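Local coordinates for PUA domain-containing protein (Archaeoglobus fulgidus DSM 4304, PDB 2Q07) that probably binds RNA through its PUA domain and, as a member of the archaeosine synthase type 1 family, probably takes part in archaeosine-tRNA biosynthesis, at residues L22-P36 with R106-V120. Sequence-based numbering, arbitrary orientation.
Sequences LECYKPFSDTVLLLP and RFIEKGGFRKVVAHV
Val32 sits squarely on the Phe113 ring: its CB lies 3.5 Å from the ring centroid and almost on the normal, a CH-pi contact for which a beta-branched residue is well shaped, since CG1 and CG2 also spread over that face. Tyr25 meets the far end of the ring, its OH 3.2 Å from Phe113 CZ near the ring plane, and Pro27 CG touches the same CZ. Tyr25 also offers a face to the edge of Phe107, a T-shaped pair with planes at 85°. Beyond the rings, strands 31-36 and 115-118 run parallel as neighbours in the mixed sheet of the DUF5591 region, helix 94-111 leading into the second strand through Gly112, whose positive phi suits glycine. Val32 N bonds to Lys115 O, Val117 N to Val32 O and, nearly straight at 178°, Leu34 N to Val117 O. On the Val32 side of the sheet Leu34 CD1 presses tightly on Val116 CG1 (3.4 Å), with Val128 of helix 123-132 behind Leu34. At the strand entrance Arg114 NH1 reaches Asp30 OD2 at 2.6 Å from above the carboxylate plane, a salt bridge between two exposed side chains. Lys110, bent at chi2 (65°) and chi4, brings NZ to Leu22 O (2.7 Å), donating a hydrogen bond to a carbonyl in the last turn of helix 16-24; a water links the same NZ to Glu23 O.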
# COMPACT_ATOMS: atom_id res chain seq x y z
N LEU A 22 0.45 -4.96 -7.52
CA LEU A 22 -0.36 -5.93 -8.23
C LEU A 22 -0.15 -7.35 -7.72
O LEU A 22 -1.09 -8.13 -7.65
CB LEU A 22 -0.06 -5.88 -9.73
CG LEU A 22 -0.94 -6.73 -10.65
CD1 LEU A 22 -2.37 -6.22 -10.66
CD2 LEU A 22 -0.36 -6.68 -12.06
N GLU A 23 1.08 -7.71 -7.35
CA GLU A 23 1.27 -9.07 -6.86
C GLU A 23 0.88 -9.24 -5.40
O GLU A 23 0.65 -10.35 -4.94
CB GLU A 23 2.72 -9.55 -7.11
CG GLU A 23 3.82 -8.79 -6.41
CD GLU A 23 5.20 -9.38 -6.71
OE1 GLU A 23 5.44 -10.57 -6.39
OE2 GLU A 23 6.06 -8.66 -7.26
N CYS A 24 0.77 -8.13 -4.67
CA CYS A 24 0.40 -8.18 -3.26
C CYS A 24 -1.08 -7.88 -3.01
O CYS A 24 -1.57 -8.03 -1.88
CB CYS A 24 1.26 -7.19 -2.45
SG CYS A 24 3.05 -7.47 -2.60
N TYR A 25 -1.78 -7.47 -4.06
CA TYR A 25 -3.20 -7.10 -3.97
C TYR A 25 -4.14 -8.26 -3.64
O TYR A 25 -4.27 -9.20 -4.42
CB TYR A 25 -3.62 -6.45 -5.29
CG TYR A 25 -4.99 -5.82 -5.29
CD1 TYR A 25 -5.47 -5.14 -4.17
CD2 TYR A 25 -5.79 -5.87 -6.43
CE1 TYR A 25 -6.72 -4.52 -4.19
CE2 TYR A 25 -7.03 -5.25 -6.46
CZ TYR A 25 -7.50 -4.58 -5.34
OH TYR A 25 -8.73 -3.97 -5.37
N LYS A 26 -4.79 -8.20 -2.49
CA LYS A 26 -5.73 -9.26 -2.12
C LYS A 26 -7.07 -8.71 -1.64
O LYS A 26 -7.22 -8.30 -0.50
CB LYS A 26 -5.12 -10.17 -1.05
CG LYS A 26 -3.74 -10.70 -1.42
CD LYS A 26 -3.25 -11.75 -0.44
CE LYS A 26 -1.78 -12.09 -0.68
NZ LYS A 26 -0.89 -10.89 -0.46
N PRO A 27 -8.07 -8.71 -2.53
CA PRO A 27 -9.43 -8.22 -2.24
C PRO A 27 -10.13 -9.00 -1.14
O PRO A 27 -9.76 -10.13 -0.81
CB PRO A 27 -10.14 -8.37 -3.58
CG PRO A 27 -9.04 -8.22 -4.58
CD PRO A 27 -7.94 -9.04 -3.96
N PHE A 28 -11.16 -8.38 -0.55
CA PHE A 28 -11.95 -9.03 0.48
C PHE A 28 -13.42 -9.02 0.05
O PHE A 28 -14.30 -9.50 0.77
CB PHE A 28 -11.79 -8.28 1.81
CG PHE A 28 -12.21 -6.83 1.74
CD1 PHE A 28 -13.56 -6.47 1.82
CD2 PHE A 28 -11.25 -5.83 1.62
CE1 PHE A 28 -13.94 -5.13 1.77
CE2 PHE A 28 -11.62 -4.49 1.57
CZ PHE A 28 -12.97 -4.13 1.65
N SER A 29 -13.66 -8.51 -1.16
CA SER A 29 -15.02 -8.40 -1.71
C SER A 29 -15.05 -8.82 -3.18
O SER A 29 -14.02 -8.85 -3.84
CB SER A 29 -15.50 -6.94 -1.58
OG SER A 29 -16.73 -6.72 -2.24
N ASP A 30 -16.24 -9.12 -3.68
CA ASP A 30 -16.40 -9.52 -5.08
C ASP A 30 -16.77 -8.29 -5.90
O ASP A 30 -16.91 -8.37 -7.12
CB ASP A 30 -17.48 -10.59 -5.20
CG ASP A 30 -18.85 -10.07 -4.79
OD1 ASP A 30 -18.93 -9.21 -3.90
OD2 ASP A 30 -19.86 -10.55 -5.35
N THR A 31 -16.95 -7.17 -5.21
CA THR A 31 -17.30 -5.91 -5.87
C THR A 31 -16.22 -4.86 -5.59
O THR A 31 -15.67 -4.82 -4.49
CB THR A 31 -18.67 -5.39 -5.35
OG1 THR A 31 -19.70 -6.30 -5.75
CG2 THR A 31 -18.98 -4.01 -5.93
N VAL A 32 -15.91 -4.04 -6.58
CA VAL A 32 -14.92 -2.99 -6.38
C VAL A 32 -15.50 -1.63 -6.77
O VAL A 32 -16.09 -1.48 -7.85
CB VAL A 32 -13.62 -3.24 -7.19
CG1 VAL A 32 -13.93 -3.27 -8.69
CG2 VAL A 32 -12.61 -2.14 -6.88
N LEU A 33 -15.33 -0.66 -5.89
CA LEU A 33 -15.81 0.69 -6.10
C LEU A 33 -14.69 1.58 -6.66
O LEU A 33 -13.60 1.67 -6.07
CB LEU A 33 -16.30 1.27 -4.77
CG LEU A 33 -16.77 2.71 -4.76
CD1 LEU A 33 -17.96 2.87 -5.70
CD2 LEU A 33 -17.14 3.11 -3.33
N LEU A 34 -14.94 2.23 -7.80
CA LEU A 34 -13.94 3.12 -8.40
C LEU A 34 -14.29 4.55 -8.00
O LEU A 34 -15.44 4.98 -8.10
CB LEU A 34 -13.92 2.96 -9.93
CG LEU A 34 -13.78 1.53 -10.47
CD1 LEU A 34 -13.67 1.57 -11.99
CD2 LEU A 34 -12.56 0.86 -9.86
N LEU A 35 -13.27 5.29 -7.56
CA LEU A 35 -13.43 6.66 -7.10
C LEU A 35 -12.43 7.63 -7.71
O LEU A 35 -11.35 7.25 -8.16
CB LEU A 35 -13.30 6.69 -5.58
CG LEU A 35 -14.32 5.84 -4.82
CD1 LEU A 35 -13.88 5.68 -3.37
CD2 LEU A 35 -15.69 6.48 -4.93
N PRO A 36 -12.77 8.93 -7.72
CA PRO A 36 -11.84 9.91 -8.29
C PRO A 36 -10.75 10.28 -7.29
O PRO A 36 -10.97 10.24 -6.07
CB PRO A 36 -12.76 11.08 -8.60
CG PRO A 36 -13.67 11.07 -7.42
CD PRO A 36 -13.99 9.59 -7.22
N ARG A 106 -5.59 -4.28 -14.94
CA ARG A 106 -4.78 -5.27 -14.24
C ARG A 106 -5.24 -5.51 -12.82
O ARG A 106 -5.33 -6.66 -12.39
CB ARG A 106 -3.31 -4.84 -14.24
CG ARG A 106 -2.79 -4.67 -15.64
CD ARG A 106 -1.29 -4.77 -15.69
NE ARG A 106 -0.81 -4.57 -17.05
CZ ARG A 106 0.43 -4.80 -17.44
NH1 ARG A 106 1.33 -5.26 -16.57
NH2 ARG A 106 0.79 -4.58 -18.70
N PHE A 107 -5.54 -4.44 -12.10
CA PHE A 107 -6.01 -4.58 -10.72
C PHE A 107 -7.41 -5.20 -10.66
O PHE A 107 -7.70 -6.00 -9.78
CB PHE A 107 -6.03 -3.21 -10.03
CG PHE A 107 -4.67 -2.76 -9.56
CD1 PHE A 107 -4.06 -1.65 -10.14
CD2 PHE A 107 -4.02 -3.42 -8.53
CE1 PHE A 107 -2.82 -1.21 -9.69
CE2 PHE A 107 -2.78 -2.99 -8.07
CZ PHE A 107 -2.17 -1.88 -8.65
N ILE A 108 -8.27 -4.83 -11.60
CA ILE A 108 -9.62 -5.38 -11.64
C ILE A 108 -9.56 -6.88 -11.93
O ILE A 108 -10.23 -7.67 -11.28
CB ILE A 108 -10.45 -4.70 -12.75
CG1 ILE A 108 -10.83 -3.28 -12.31
CG2 ILE A 108 -11.71 -5.53 -13.06
CD1 ILE A 108 -11.57 -2.51 -13.41
N GLU A 109 -8.74 -7.27 -12.90
CA GLU A 109 -8.63 -8.68 -13.26
C GLU A 109 -7.87 -9.49 -12.19
O GLU A 109 -8.22 -10.64 -11.92
CB GLU A 109 -8.00 -8.81 -14.65
CG GLU A 109 -8.97 -8.31 -15.74
CD GLU A 109 -8.54 -8.60 -17.17
OE1 GLU A 109 -9.43 -8.94 -17.99
OE2 GLU A 109 -7.33 -8.48 -17.50
N LYS A 110 -6.86 -8.89 -11.57
CA LYS A 110 -6.12 -9.57 -10.52
C LYS A 110 -7.05 -9.78 -9.32
O LYS A 110 -7.01 -10.81 -8.66
CB LYS A 110 -4.91 -8.74 -10.08
CG LYS A 110 -4.25 -9.24 -8.78
CD LYS A 110 -3.64 -10.62 -8.96
CE LYS A 110 -3.26 -11.26 -7.62
NZ LYS A 110 -2.20 -10.52 -6.87
N GLY A 111 -7.88 -8.78 -9.06
CA GLY A 111 -8.82 -8.86 -7.95
C GLY A 111 -9.94 -9.86 -8.18
O GLY A 111 -10.60 -10.29 -7.24
N GLY A 112 -10.15 -10.22 -9.44
CA GLY A 112 -11.19 -11.18 -9.79
C GLY A 112 -12.59 -10.75 -9.40
O GLY A 112 -13.43 -11.59 -9.06
N PHE A 113 -12.86 -9.45 -9.47
CA PHE A 113 -14.17 -8.91 -9.12
C PHE A 113 -15.25 -9.34 -10.12
O PHE A 113 -14.98 -9.49 -11.31
CB PHE A 113 -14.11 -7.39 -9.06
CG PHE A 113 -13.05 -6.85 -8.14
CD1 PHE A 113 -11.88 -6.29 -8.66
CD2 PHE A 113 -13.22 -6.90 -6.76
CE1 PHE A 113 -10.89 -5.78 -7.81
CE2 PHE A 113 -12.24 -6.40 -5.90
CZ PHE A 113 -11.07 -5.84 -6.42
N ARG A 114 -16.46 -9.53 -9.62
CA ARG A 114 -17.57 -9.91 -10.49
C ARG A 114 -18.30 -8.66 -10.93
O ARG A 114 -19.03 -8.67 -11.91
CB ARG A 114 -18.55 -10.84 -9.77
CG ARG A 114 -19.23 -10.23 -8.55
CD ARG A 114 -20.47 -11.04 -8.16
NE ARG A 114 -21.70 -10.30 -8.45
CZ ARG A 114 -22.23 -9.38 -7.64
NH1 ARG A 114 -21.64 -9.09 -6.49
NH2 ARG A 114 -23.33 -8.74 -8.00
N LYS A 115 -18.09 -7.57 -10.19
CA LYS A 115 -18.74 -6.31 -10.52
C LYS A 115 -17.86 -5.09 -10.20
O LYS A 115 -17.18 -5.05 -9.17
CB LYS A 115 -20.07 -6.20 -9.76
CG LYS A 115 -20.96 -5.08 -10.28
CD LYS A 115 -21.12 -3.98 -9.25
CE LYS A 115 -22.09 -4.39 -8.16
NZ LYS A 115 -23.49 -4.37 -8.65
N VAL A 116 -17.89 -4.12 -11.10
CA VAL A 116 -17.13 -2.89 -10.96
C VAL A 116 -18.12 -1.72 -10.92
O VAL A 116 -18.85 -1.51 -11.89
CB VAL A 116 -16.16 -2.68 -12.17
CG1 VAL A 116 -15.46 -1.32 -12.08
CG2 VAL A 116 -15.15 -3.80 -12.24
N VAL A 117 -18.17 -1.00 -9.81
CA VAL A 117 -19.04 0.16 -9.69
C VAL A 117 -18.20 1.41 -9.91
O VAL A 117 -17.41 1.80 -9.04
CB VAL A 117 -19.70 0.27 -8.30
CG1 VAL A 117 -20.63 1.45 -8.29
CG2 VAL A 117 -20.43 -1.00 -7.96
N ALA A 118 -18.36 2.04 -11.07
CA ALA A 118 -17.60 3.24 -11.40
C ALA A 118 -18.27 4.51 -10.89
O ALA A 118 -19.14 5.07 -11.55
CB ALA A 118 -17.42 3.32 -12.91
N HIS A 119 -17.86 4.98 -9.71
CA HIS A 119 -18.45 6.19 -9.16
C HIS A 119 -17.55 7.37 -9.51
O HIS A 119 -16.92 7.97 -8.64
CB HIS A 119 -18.61 6.10 -7.65
CG HIS A 119 -19.64 7.03 -7.11
ND1 HIS A 119 -20.99 6.86 -7.34
CD2 HIS A 119 -19.53 8.18 -6.41
CE1 HIS A 119 -21.66 7.86 -6.79
NE2 HIS A 119 -20.80 8.67 -6.22
N VAL A 120 -17.52 7.70 -10.79
CA VAL A 120 -16.69 8.78 -11.29
C VAL A 120 -17.37 9.43 -12.48
O VAL A 120 -18.30 8.86 -13.05
CB VAL A 120 -15.32 8.23 -11.75
CG1 VAL A 120 -14.52 7.74 -10.56
CG2 VAL A 120 -15.54 7.09 -12.72
O HOH W 1 0.16 -12.11 -6.94
O HOH W 2 -12.91 -10.47 -5.94